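Local coordinates for iodotyrosine deiodinase (Thermotoga neapolitana, PDB 6TYK), which removes halogen from iodotyrosines and other halotyrosines as an FMN-dependent homodimer, releasing L-tyrosine with NADPH as reductant, at residues K69-N74 with E81-K86; Y123-L128 with S135-P140; K86-R91 with P172-N177. All blocks are in the same frame, centred on the assembly; numbering follows the deposited sequence. Where two conformers were deposited one is given.

Interaction 1: residues K69-N74 with E81-K86; sequences KTFYEN and EWLDEK. With IYR (3-iodo-tyrosine), chain D; FMN (flavin mononucleotide), chain C.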
# COMPACT_ATOMS: atom_id res chain seq x y z
N LYS A 69 -26.69 0.91 1.07
CA LYS A 69 -27.98 1.10 0.43
C LYS A 69 -28.20 2.57 0.09
O LYS A 69 -28.64 2.91 -1.00
CB LYS A 69 -29.10 0.59 1.32
CG LYS A 69 -30.42 0.46 0.60
CD LYS A 69 -31.42 -0.30 1.44
CE LYS A 69 -32.72 -0.49 0.70
NZ LYS A 69 -33.40 0.82 0.51
N THR A 70 -27.87 3.43 1.04
CA THR A 70 -28.00 4.87 0.84
C THR A 70 -27.03 5.32 -0.24
O THR A 70 -27.37 6.13 -1.12
CB THR A 70 -27.71 5.61 2.15
OG1 THR A 70 -28.66 5.21 3.14
CG2 THR A 70 -27.79 7.11 1.95
N PHE A 71 -25.81 4.79 -0.19
CA PHE A 71 -24.80 5.09 -1.20
C PHE A 71 -25.28 4.74 -2.60
O PHE A 71 -25.19 5.55 -3.52
CB PHE A 71 -23.50 4.35 -0.86
CG PHE A 71 -22.50 4.33 -1.98
CD1 PHE A 71 -21.67 5.42 -2.22
CD2 PHE A 71 -22.37 3.21 -2.78
CE1 PHE A 71 -20.75 5.39 -3.25
CE2 PHE A 71 -21.44 3.18 -3.80
CZ PHE A 71 -20.63 4.27 -4.04
N TYR A 72 -25.82 3.53 -2.77
CA TYR A 72 -26.30 3.09 -4.08
C TYR A 72 -27.48 3.92 -4.59
O TYR A 72 -27.65 4.08 -5.80
CB TYR A 72 -26.64 1.60 -4.07
CG TYR A 72 -25.42 0.74 -4.34
CD1 TYR A 72 -24.57 0.36 -3.32
CD2 TYR A 72 -25.10 0.37 -5.63
CE1 TYR A 72 -23.45 -0.40 -3.57
CE2 TYR A 72 -23.99 -0.39 -5.90
CZ TYR A 72 -23.17 -0.77 -4.87
OH TYR A 72 -22.05 -1.52 -5.14
N GLU A 73 -28.26 4.47 -3.67
CA GLU A 73 -29.38 5.34 -4.04
C GLU A 73 -28.92 6.73 -4.48
O GLU A 73 -29.65 7.44 -5.17
CB GLU A 73 -30.35 5.47 -2.86
CG GLU A 73 -31.04 4.16 -2.49
CD GLU A 73 -31.79 4.25 -1.18
OE1 GLU A 73 -31.68 5.29 -0.49
OE2 GLU A 73 -32.50 3.27 -0.84
N ASN A 74 -27.70 7.11 -4.09
CA ASN A 74 -27.22 8.47 -4.32
C ASN A 74 -26.02 8.59 -5.25
O ASN A 74 -25.78 9.65 -5.84
CB ASN A 74 -26.90 9.15 -2.99
CG ASN A 74 -28.14 9.41 -2.16
OD1 ASN A 74 -29.17 9.84 -2.69
ND2 ASN A 74 -28.05 9.14 -0.87
N GLU A 81 -21.37 4.29 -12.78
CA GLU A 81 -21.35 3.64 -14.08
C GLU A 81 -20.66 2.28 -13.98
O GLU A 81 -21.12 1.29 -14.53
CB GLU A 81 -20.64 4.51 -15.11
N TRP A 82 -19.55 2.25 -13.24
CA TRP A 82 -18.77 1.03 -13.09
C TRP A 82 -19.52 -0.01 -12.25
O TRP A 82 -19.59 -1.18 -12.63
CB TRP A 82 -17.42 1.36 -12.45
CG TRP A 82 -16.46 0.21 -12.37
CD1 TRP A 82 -15.58 -0.20 -13.33
CD2 TRP A 82 -16.23 -0.64 -11.23
NE1 TRP A 82 -14.84 -1.26 -12.88
CE2 TRP A 82 -15.21 -1.55 -11.59
CE3 TRP A 82 -16.79 -0.72 -9.96
CZ2 TRP A 82 -14.75 -2.54 -10.72
CZ3 TRP A 82 -16.32 -1.70 -9.09
CH2 TRP A 82 -15.31 -2.59 -9.48
N LEU A 83 -20.09 0.42 -11.13
CA LEU A 83 -20.86 -0.49 -10.28
C LEU A 83 -22.06 -1.05 -11.01
O LEU A 83 -22.38 -2.23 -10.89
CB LEU A 83 -21.33 0.22 -9.01
CG LEU A 83 -20.19 0.66 -8.08
CD1 LEU A 83 -20.71 1.61 -7.01
CD2 LEU A 83 -19.47 -0.53 -7.44
N ASP A 84 -22.72 -0.19 -11.78
CA ASP A 84 -23.90 -0.62 -12.51
C ASP A 84 -23.55 -1.66 -13.56
O ASP A 84 -24.24 -2.67 -13.68
CB ASP A 84 -24.58 0.57 -13.18
CG ASP A 84 -25.35 1.42 -12.20
OD1 ASP A 84 -25.55 0.97 -11.05
OD2 ASP A 84 -25.76 2.54 -12.59
N GLU A 85 -22.49 -1.41 -14.31
CA GLU A 85 -22.13 -2.33 -15.39
C GLU A 85 -21.70 -3.68 -14.82
O GLU A 85 -21.94 -4.72 -15.43
CB GLU A 85 -21.03 -1.73 -16.27
CG GLU A 85 -19.71 -1.51 -15.57
CD GLU A 85 -18.67 -0.87 -16.48
OE1 GLU A 85 -19.03 -0.43 -17.58
OE2 GLU A 85 -17.48 -0.82 -16.07
N LYS A 86 -21.10 -3.67 -13.63
CA LYS A 86 -20.66 -4.90 -12.98
C LYS A 86 -21.78 -5.52 -12.12
O LYS A 86 -21.59 -6.57 -11.51
CB LYS A 86 -19.42 -4.64 -12.12
CG LYS A 86 -18.20 -4.12 -12.88
CD LYS A 86 -17.34 -5.26 -13.40
CE LYS A 86 -15.99 -4.75 -13.92
NZ LYS A 86 -16.14 -3.76 -15.02
N IYR D . -18.30 -0.07 -1.33
CA IYR D . -19.27 -0.28 -2.38
CB IYR D . -18.91 0.27 -3.77
CC IYR D . -17.58 -0.12 -4.30
CD IYR D . -16.52 0.79 -4.21
CE IYR D . -15.25 0.50 -4.72
IE IYR D . -13.79 1.87 -4.50
CF IYR D . -15.05 -0.73 -5.35
OF IYR D . -13.84 -1.09 -5.88
CG IYR D . -16.10 -1.66 -5.45
CH IYR D . -17.35 -1.35 -4.94
C IYR D . -19.61 -1.75 -2.56
O IYR D . -20.50 -2.25 -3.24
OXT IYR D . -18.81 -2.59 -1.86
N1 FMN C . -14.50 -4.06 -3.69
C2 FMN C . -15.79 -4.04 -3.23
O2 FMN C . -16.57 -4.90 -3.58
N3 FMN C . -16.20 -3.06 -2.36
C4 FMN C . -15.35 -2.08 -1.95
O4 FMN C . -15.76 -1.21 -1.16
C4A FMN C . -14.03 -2.10 -2.41
N5 FMN C . -13.14 -1.14 -2.00
C5A FMN C . -11.83 -1.18 -2.44
C6 FMN C . -10.93 -0.21 -2.00
C7 FMN C . -9.60 -0.23 -2.41
C7M FMN C . -8.68 0.84 -1.90
C8 FMN C . -9.18 -1.22 -3.28
C8M FMN C . -7.74 -1.26 -3.75
C9 FMN C . -10.07 -2.19 -3.72
C9A FMN C . -11.40 -2.18 -3.31
N10 FMN C . -12.32 -3.13 -3.75
C10 FMN C . -13.61 -3.11 -3.27
C1' FMN C . -11.91 -4.22 -4.70
C2' FMN C . -11.80 -3.67 -6.14
O2' FMN C . -13.09 -3.48 -6.72
C3' FMN C . -10.94 -4.61 -6.98
O3' FMN C . -9.63 -4.57 -6.45
C4' FMN C . -10.91 -4.26 -8.46
O4' FMN C . -12.21 -4.44 -9.02
C5' FMN C . -9.92 -5.14 -9.21
O5' FMN C . -10.24 -6.50 -8.96
P FMN C . -9.38 -7.68 -9.63
O1P FMN C . -10.13 -8.95 -9.24
O2P FMN C . -8.01 -7.70 -9.02
O3P FMN C . -9.40 -7.47 -11.13
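Apolar contact between helices 54-74 and 77-85 runs through the two methyl groups of Leu83. With CG anti to the carbonyl carbon (chi1 -65°), CD1 is carried to the edge of the Phe71 ring, where it meets CE2 at 3.6 Å. The Tyr72 ring lies across this leucine at roughly a right angle, its CE2 atom 4.0 Å from Leu83 CD1. Phe71 in turn sets its own CE2 over one face of the Tyr72 ring, toward its rim, so the two aromatic side chains and the leucine make a continuous hydrocarbon patch. Leu83 CD2 comes within 3.4 Å of ring atom CH of the iodotyrosine, and it also lies 3.6 Å from Tyr72 OH. Next to it Trp82, which does not touch 69-74, places CZ3 3.6 Å from substrate atom CG.

Hydrogen bonding is left to the phenol of Tyr72. Tyr72 OH donates to IYR O, in the carboxylate of the iodotyrosine, at 2.6 Å; this acceptor lies at the edge of the tyrosine ring and in its plane. Lys92 and Glu68 of the same chain and Met41 N of the second subunit bind the ligand as well. A phenylalanine here would probably leave that carboxylate oxygen without its phenol donor.

Ionic pairs do not span the two helices: Lys69 pairs with Glu73 in 69-74, and Glu85 with Lys86 in 81-86.

Hydrocarbon thus rests on the iodotyrosine ring while a single hydroxyl from this pair of helices binds its carboxylate, consistent with the active-site lid of IYD relatives.

Interaction 2: residues Y123-L128 with S135-P140; sequences YLLLAL and SVPYTP. With FMN (flavin mononucleotide), chain C; IYR (3-iodo-tyrosine), chain D.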
# COMPACT_ATOMS: atom_id res chain seq x y z
N TYR A 123 1.35 -6.18 0.85
CA TYR A 123 2.05 -7.38 1.29
C TYR A 123 1.04 -8.42 1.75
O TYR A 123 1.13 -9.60 1.40
CB TYR A 123 2.95 -7.07 2.49
CG TYR A 123 4.31 -6.47 2.21
CD1 TYR A 123 4.51 -5.53 1.21
CD2 TYR A 123 5.40 -6.83 2.99
CE1 TYR A 123 5.76 -4.97 0.99
CE2 TYR A 123 6.66 -6.29 2.78
CZ TYR A 123 6.83 -5.36 1.78
OH TYR A 123 8.07 -4.81 1.55
N LEU A 124 0.09 -7.97 2.56
CA LEU A 124 -0.89 -8.85 3.18
C LEU A 124 -1.69 -9.63 2.14
O LEU A 124 -1.87 -10.85 2.27
CB LEU A 124 -1.82 -8.01 4.06
CG LEU A 124 -2.57 -8.69 5.21
CD1 LEU A 124 -3.07 -7.63 6.18
CD2 LEU A 124 -3.71 -9.53 4.68
N LEU A 125 -2.15 -8.95 1.11
CA LEU A 125 -2.95 -9.61 0.08
C LEU A 125 -2.16 -10.67 -0.67
O LEU A 125 -2.70 -11.72 -1.01
CB LEU A 125 -3.51 -8.59 -0.91
CG LEU A 125 -4.45 -7.54 -0.31
CD1 LEU A 125 -5.01 -6.67 -1.43
CD2 LEU A 125 -5.58 -8.19 0.47
N LEU A 126 -0.89 -10.38 -0.96
CA LEU A 126 -0.05 -11.39 -1.60
C LEU A 126 0.16 -12.60 -0.70
O LEU A 126 0.15 -13.74 -1.17
CB LEU A 126 1.29 -10.77 -2.02
CG LEU A 126 1.16 -9.77 -3.16
CD1 LEU A 126 2.45 -8.98 -3.34
CD2 LEU A 126 0.78 -10.49 -4.44
N ALA A 127 0.32 -12.36 0.60
CA ALA A 127 0.50 -13.46 1.56
C ALA A 127 -0.75 -14.33 1.64
O ALA A 127 -0.66 -15.56 1.70
CB ALA A 127 0.88 -12.93 2.94
N LEU A 128 -1.92 -13.70 1.64
CA LEU A 128 -3.15 -14.46 1.67
C LEU A 128 -3.23 -15.34 0.43
O LEU A 128 -3.61 -16.51 0.51
CB LEU A 128 -4.37 -13.54 1.75
CG LEU A 128 -4.56 -12.82 3.08
CD1 LEU A 128 -5.74 -11.88 2.95
CD2 LEU A 128 -4.79 -13.80 4.22
N SER A 135 -9.64 -12.59 -0.38
CA SER A 135 -10.10 -11.42 0.33
C SER A 135 -10.55 -10.33 -0.63
O SER A 135 -10.45 -10.47 -1.86
CB SER A 135 -9.05 -10.88 1.30
OG SER A 135 -9.60 -9.88 2.16
N VAL A 136 -11.11 -9.28 -0.06
CA VAL A 136 -11.53 -8.11 -0.80
C VAL A 136 -11.31 -6.93 0.14
O VAL A 136 -11.69 -6.99 1.31
CB VAL A 136 -13.02 -8.20 -1.22
CG1 VAL A 136 -13.91 -8.52 -0.03
CG2 VAL A 136 -13.46 -6.91 -1.89
N PRO A 137 -10.65 -5.86 -0.33
CA PRO A 137 -10.50 -4.68 0.51
C PRO A 137 -11.82 -3.94 0.52
O PRO A 137 -12.11 -3.17 -0.38
CB PRO A 137 -9.44 -3.85 -0.22
CG PRO A 137 -8.81 -4.79 -1.21
CD PRO A 137 -9.91 -5.73 -1.60
N TYR A 138 -12.63 -4.19 1.53
CA TYR A 138 -13.96 -3.63 1.58
C TYR A 138 -13.95 -2.29 2.30
O TYR A 138 -13.45 -2.18 3.42
CB TYR A 138 -14.93 -4.62 2.23
CG TYR A 138 -16.29 -4.02 2.37
CD1 TYR A 138 -16.97 -3.55 1.26
CD2 TYR A 138 -16.87 -3.85 3.62
CE1 TYR A 138 -18.21 -2.96 1.37
CE2 TYR A 138 -18.11 -3.26 3.75
CZ TYR A 138 -18.77 -2.82 2.63
OH TYR A 138 -20.00 -2.23 2.74
N THR A 139 -14.46 -1.27 1.63
CA THR A 139 -14.44 0.08 2.15
C THR A 139 -15.86 0.65 2.11
O THR A 139 -16.28 1.23 1.11
CB THR A 139 -13.49 0.98 1.35
OG1 THR A 139 -13.85 0.95 -0.03
CG2 THR A 139 -12.05 0.50 1.49
N PRO A 140 -16.61 0.47 3.21
CA PRO A 140 -17.99 0.98 3.27
C PRO A 140 -18.00 2.50 3.29
O PRO A 140 -16.97 3.11 3.55
CB PRO A 140 -18.50 0.43 4.61
CG PRO A 140 -17.26 0.30 5.45
CD PRO A 140 -16.17 -0.13 4.48
N1 FMN C . -14.50 -4.06 -3.69
C2 FMN C . -15.79 -4.04 -3.23
O2 FMN C . -16.57 -4.90 -3.58
N3 FMN C . -16.20 -3.06 -2.36
C4 FMN C . -15.35 -2.08 -1.95
O4 FMN C . -15.76 -1.21 -1.16
C4A FMN C . -14.03 -2.10 -2.41
N5 FMN C . -13.14 -1.14 -2.00
C5A FMN C . -11.83 -1.18 -2.44
C6 FMN C . -10.93 -0.21 -2.00
C7 FMN C . -9.60 -0.23 -2.41
C7M FMN C . -8.68 0.84 -1.90
C8 FMN C . -9.18 -1.22 -3.28
C8M FMN C . -7.74 -1.26 -3.75
C9 FMN C . -10.07 -2.19 -3.72
C9A FMN C . -11.40 -2.18 -3.31
N10 FMN C . -12.32 -3.13 -3.75
C10 FMN C . -13.61 -3.11 -3.27
C1' FMN C . -11.91 -4.22 -4.70
C2' FMN C . -11.80 -3.67 -6.14
O2' FMN C . -13.09 -3.48 -6.72
C3' FMN C . -10.94 -4.61 -6.98
O3' FMN C . -9.63 -4.57 -6.45
C4' FMN C . -10.91 -4.26 -8.46
O4' FMN C . -12.21 -4.44 -9.02
C5' FMN C . -9.92 -5.14 -9.21
O5' FMN C . -10.24 -6.50 -8.96
P FMN C . -9.38 -7.68 -9.63
O1P FMN C . -10.13 -8.95 -9.24
O2P FMN C . -8.01 -7.70 -9.02
O3P FMN C . -9.40 -7.47 -11.13
N IYR D . -18.30 -0.07 -1.33
CA IYR D . -19.27 -0.28 -2.38
CB IYR D . -18.91 0.27 -3.77
CC IYR D . -17.58 -0.12 -4.30
CD IYR D . -16.52 0.79 -4.21
CE IYR D . -15.25 0.50 -4.72
IE IYR D . -13.79 1.87 -4.50
CF IYR D . -15.05 -0.73 -5.35
OF IYR D . -13.84 -1.09 -5.88
CG IYR D . -16.10 -1.66 -5.45
CH IYR D . -17.35 -1.35 -4.94
C IYR D . -19.61 -1.75 -2.56
O IYR D . -20.50 -2.25 -3.24
OXT IYR D . -18.81 -2.59 -1.86
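Leu128 and Leu125 both hold CG anti to their carbonyl carbon (chi1 -71° and -62°), which swings their methyl groups off helix 113-130 toward the loop that follows strand 134-135. CD1 of Leu128 reaches CB of Ser135 at 3.8 Å. One turn back, Leu125 CD1 stops 4.2 Å from Pro137 CG, a looser touch. The proline passes the packing on to the flavin, since the same CG lies 3.8 Å from FMN C9. Val136 follows the opposite course, pointing its CB away from the helix and bringing CG2 to 3.5 Å from FMN N1.

This is the FMN site of the nitroreductase fold, in which the flavin is bound at the dimer interface. Helix 113-130 packs against the second subunit: Leu125 also touches Pro38 there, and Leu126 touches Tyr123 of that chain.

Farther along the loop, Thr139 makes the polar contacts. Thr139 N donates to FMN O4 at 3.1 Å in a fairly straight bond, 164° at the hydrogen. The Thr139 hydroxyl, OG1, sits 3.0 Å from FMN N5 and about as close to O4. Tyr138 packs a ring edge against both ligands, CE1 being 3.3 Å from carboxylate oxygen OXT of the iodotyrosine, while its OH is hydrogen-bonded to Glu68.

Interaction 3: residues K86-R91 with P172-N177; sequences KRFTWR and PKYPRN. With FMN (flavin mononucleotide), chain C; IYR (3-iodo-tyrosine), chain D.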
# COMPACT_ATOMS: atom_id res chain seq x y z
N LYS A 86 -21.10 -3.67 -13.63
CA LYS A 86 -20.66 -4.90 -12.98
C LYS A 86 -21.78 -5.52 -12.12
O LYS A 86 -21.59 -6.57 -11.51
CB LYS A 86 -19.42 -4.64 -12.12
CG LYS A 86 -18.20 -4.12 -12.88
CD LYS A 86 -17.34 -5.26 -13.40
CE LYS A 86 -15.99 -4.75 -13.92
NZ LYS A 86 -16.14 -3.76 -15.02
N ARG A 87 -22.93 -4.85 -12.09
CA ARG A 87 -24.10 -5.32 -11.35
C ARG A 87 -23.83 -5.52 -9.86
O ARG A 87 -24.29 -6.48 -9.24
CB ARG A 87 -24.69 -6.57 -12.00
CG ARG A 87 -25.18 -6.33 -13.43
CD ARG A 87 -26.00 -7.50 -13.94
NE ARG A 87 -27.20 -7.72 -13.13
CZ ARG A 87 -28.02 -8.75 -13.27
NH1 ARG A 87 -27.79 -9.66 -14.20
NH2 ARG A 87 -29.08 -8.86 -12.48
N PHE A 88 -23.07 -4.59 -9.29
CA PHE A 88 -22.89 -4.54 -7.85
C PHE A 88 -24.18 -4.10 -7.17
O PHE A 88 -24.98 -3.36 -7.74
CB PHE A 88 -21.80 -3.52 -7.50
CG PHE A 88 -20.40 -4.03 -7.62
CD1 PHE A 88 -19.85 -4.33 -8.86
CD2 PHE A 88 -19.61 -4.16 -6.50
CE1 PHE A 88 -18.55 -4.78 -8.96
CE2 PHE A 88 -18.31 -4.61 -6.60
CZ PHE A 88 -17.79 -4.92 -7.82
N THR A 89 -24.39 -4.55 -5.94
CA THR A 89 -25.52 -4.10 -5.15
C THR A 89 -25.09 -3.82 -3.71
O THR A 89 -23.97 -4.13 -3.32
CB THR A 89 -26.65 -5.14 -5.12
OG1 THR A 89 -26.18 -6.32 -4.44
CG2 THR A 89 -27.08 -5.51 -6.52
N TRP A 90 -26.00 -3.25 -2.92
CA TRP A 90 -25.68 -2.85 -1.56
C TRP A 90 -25.58 -4.01 -0.58
O TRP A 90 -24.95 -3.89 0.47
CB TRP A 90 -26.70 -1.82 -1.05
CG TRP A 90 -28.13 -2.29 -1.10
CD1 TRP A 90 -29.00 -2.17 -2.14
CD2 TRP A 90 -28.84 -2.96 -0.05
NE1 TRP A 90 -30.22 -2.72 -1.80
CE2 TRP A 90 -30.15 -3.21 -0.52
CE3 TRP A 90 -28.51 -3.36 1.24
CZ2 TRP A 90 -31.11 -3.85 0.25
CZ3 TRP A 90 -29.47 -3.99 2.01
CH2 TRP A 90 -30.76 -4.23 1.51
N ARG A 91 -26.19 -5.14 -0.93
CA ARG A 91 -26.11 -6.34 -0.09
C ARG A 91 -24.66 -6.82 -0.01
O ARG A 91 -23.95 -6.81 -1.02
CB ARG A 91 -26.99 -7.46 -0.66
N PRO A 172 -13.99 -14.08 -12.24
CA PRO A 172 -12.67 -13.85 -12.84
C PRO A 172 -12.10 -12.47 -12.55
O PRO A 172 -12.83 -11.50 -12.31
CB PRO A 172 -12.95 -13.98 -14.34
CG PRO A 172 -14.17 -14.82 -14.43
CD PRO A 172 -15.00 -14.40 -13.26
N LYS A 173 -10.77 -12.40 -12.59
CA LYS A 173 -10.07 -11.15 -12.42
C LYS A 173 -10.50 -10.18 -13.52
O LYS A 173 -10.72 -10.60 -14.67
CB LYS A 173 -8.57 -11.38 -12.47
CG LYS A 173 -7.77 -10.20 -11.96
CD LYS A 173 -6.30 -10.53 -11.79
CE LYS A 173 -5.54 -9.31 -11.29
NZ LYS A 173 -4.21 -9.64 -10.74
N TYR A 174 -10.64 -8.91 -13.18
CA TYR A 174 -10.95 -7.91 -14.21
C TYR A 174 -9.68 -7.60 -15.00
O TYR A 174 -8.58 -7.95 -14.59
CB TYR A 174 -11.49 -6.63 -13.59
CG TYR A 174 -12.80 -6.80 -12.84
CD1 TYR A 174 -13.71 -7.80 -13.17
CD2 TYR A 174 -13.13 -5.94 -11.81
CE1 TYR A 174 -14.91 -7.94 -12.49
CE2 TYR A 174 -14.32 -6.07 -11.12
CZ TYR A 174 -15.21 -7.07 -11.46
OH TYR A 174 -16.39 -7.19 -10.76
N PRO A 175 -9.83 -6.95 -16.16
CA PRO A 175 -8.65 -6.70 -16.99
C PRO A 175 -7.66 -5.74 -16.35
O PRO A 175 -7.94 -5.05 -15.37
CB PRO A 175 -9.24 -6.05 -18.25
CG PRO A 175 -10.69 -6.42 -18.25
CD PRO A 175 -11.08 -6.49 -16.80
N ARG A 176 -6.46 -5.73 -16.91
CA ARG A 176 -5.48 -4.71 -16.55
C ARG A 176 -5.01 -4.01 -17.81
O ARG A 176 -4.59 -4.65 -18.77
CB ARG A 176 -4.28 -5.31 -15.82
CG ARG A 176 -4.60 -5.86 -14.43
CD ARG A 176 -5.08 -4.77 -13.50
NE ARG A 176 -5.16 -5.19 -12.10
CZ ARG A 176 -6.18 -5.87 -11.59
NH1 ARG A 176 -7.20 -6.25 -12.36
NH2 ARG A 176 -6.17 -6.19 -10.30
N ASN A 177 -5.10 -2.68 -17.81
CA ASN A 177 -4.46 -1.90 -18.85
C ASN A 177 -2.96 -2.07 -18.72
O ASN A 177 -2.46 -2.37 -17.64
CB ASN A 177 -4.81 -0.43 -18.68
CG ASN A 177 -6.22 -0.12 -19.12
OD1 ASN A 177 -7.05 0.30 -18.32
ND2 ASN A 177 -6.48 -0.29 -20.40
N1 FMN C . -14.50 -4.06 -3.69
C2 FMN C . -15.79 -4.04 -3.23
O2 FMN C . -16.57 -4.90 -3.58
N3 FMN C . -16.20 -3.06 -2.36
C4 FMN C . -15.35 -2.08 -1.95
O4 FMN C . -15.76 -1.21 -1.16
C4A FMN C . -14.03 -2.10 -2.41
N5 FMN C . -13.14 -1.14 -2.00
C5A FMN C . -11.83 -1.18 -2.44
C6 FMN C . -10.93 -0.21 -2.00
C7 FMN C . -9.60 -0.23 -2.41
C7M FMN C . -8.68 0.84 -1.90
C8 FMN C . -9.18 -1.22 -3.28
C8M FMN C . -7.74 -1.26 -3.75
C9 FMN C . -10.07 -2.19 -3.72
C9A FMN C . -11.40 -2.18 -3.31
N10 FMN C . -12.32 -3.13 -3.75
C10 FMN C . -13.61 -3.11 -3.27
C1' FMN C . -11.91 -4.22 -4.70
C2' FMN C . -11.80 -3.67 -6.14
O2' FMN C . -13.09 -3.48 -6.72
C3' FMN C . -10.94 -4.61 -6.98
O3' FMN C . -9.63 -4.57 -6.45
C4' FMN C . -10.91 -4.26 -8.46
O4' FMN C . -12.21 -4.44 -9.02
C5' FMN C . -9.92 -5.14 -9.21
O5' FMN C . -10.24 -6.50 -8.96
P FMN C . -9.38 -7.68 -9.63
O1P FMN C . -10.13 -8.95 -9.24
O2P FMN C . -8.01 -7.70 -9.02
O3P FMN C . -9.40 -7.47 -11.13
N IYR D . -18.30 -0.07 -1.33
CA IYR D . -19.27 -0.28 -2.38
CB IYR D . -18.91 0.27 -3.77
CC IYR D . -17.58 -0.12 -4.30
CD IYR D . -16.52 0.79 -4.21
CE IYR D . -15.25 0.50 -4.72
IE IYR D . -13.79 1.87 -4.50
CF IYR D . -15.05 -0.73 -5.35
OF IYR D . -13.84 -1.09 -5.88
CG IYR D . -16.10 -1.66 -5.45
CH IYR D . -17.35 -1.35 -4.94
C IYR D . -19.61 -1.75 -2.56
O IYR D . -20.50 -2.25 -3.24
OXT IYR D . -18.81 -2.59 -1.86
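Lys86 lays CD and CE over one face of Tyr174, the two side chains running past each other in opposite directions. A bend at chi2 (-89°) turns the lysine toward the ring and brings CD to 3.4 Å from Tyr174 CZ. The next carbon, CE, stands almost over the middle of the Tyr174 ring, 3.4 Å from its centroid, a CH-pi contact. NZ rises farther along the same normal, 4.8 Å from that centroid and only 4° off the axis; the pair counts as cation-pi, but the ammonium points away from the ring and CE makes the close contact.

At Arg87 the backbone takes a positive phi and closes the preceding helix with a Schellman motif, sending the chain off in a new direction. Phe88 then turns back toward the ligands. Its CE1 approaches the Tyr174 hydroxyl, OH, at 3.7 Å, while CE2 at another point of the rim meets FMN O2, in the ring plane, at 3.5 Å. CE2 also packs against the iodotyrosine ring. Thr89 uses its carbonyl oxygen to hold Lys92, a substrate-binding residue, and Trp90 rests on helix 54-74.

Across the contact, segment 172-177 grips the FMN phosphate. Tyr174 N donates to O3P at 2.8 Å. The guanidinium of Arg176 adds two side-by-side bonds, a nearly straight one (172°) from NH1 to O3P and a 2.7 Å one from NH2 to O2P. NH2 also reaches Ala37 O of the second subunit.

The tyrosine therefore works on two fronts: its backbone holds the phosphate while its ring seats the lysine of 86-91, and the electron-rich face may help steady that partly exposed positive charge.

Interaction 2 is the buried one, near the middle of the chain, whereas interaction 1 is partly buried and interaction 3 lies at the surface. The chemistry follows: small aliphatic contacts between helix and loop in the core, aromatic and leucine packing between helices 54-74 and 77-85, and a lysine over a tyrosine ring outside. Interactions 1 and 3 share Lys86 and touch directly, with Leu83 O and Phe88 N probably hydrogen-bonded and Tyr72 packed on Phe88. Interaction 2, nested in the long loop that interaction 3 closes, touches neither. All three meet at the ligands: 135-140 lines the flavin, 172-177 holds its phosphate, and 69-74, 81-86 and 86-91 cover one side of the iodotyrosine.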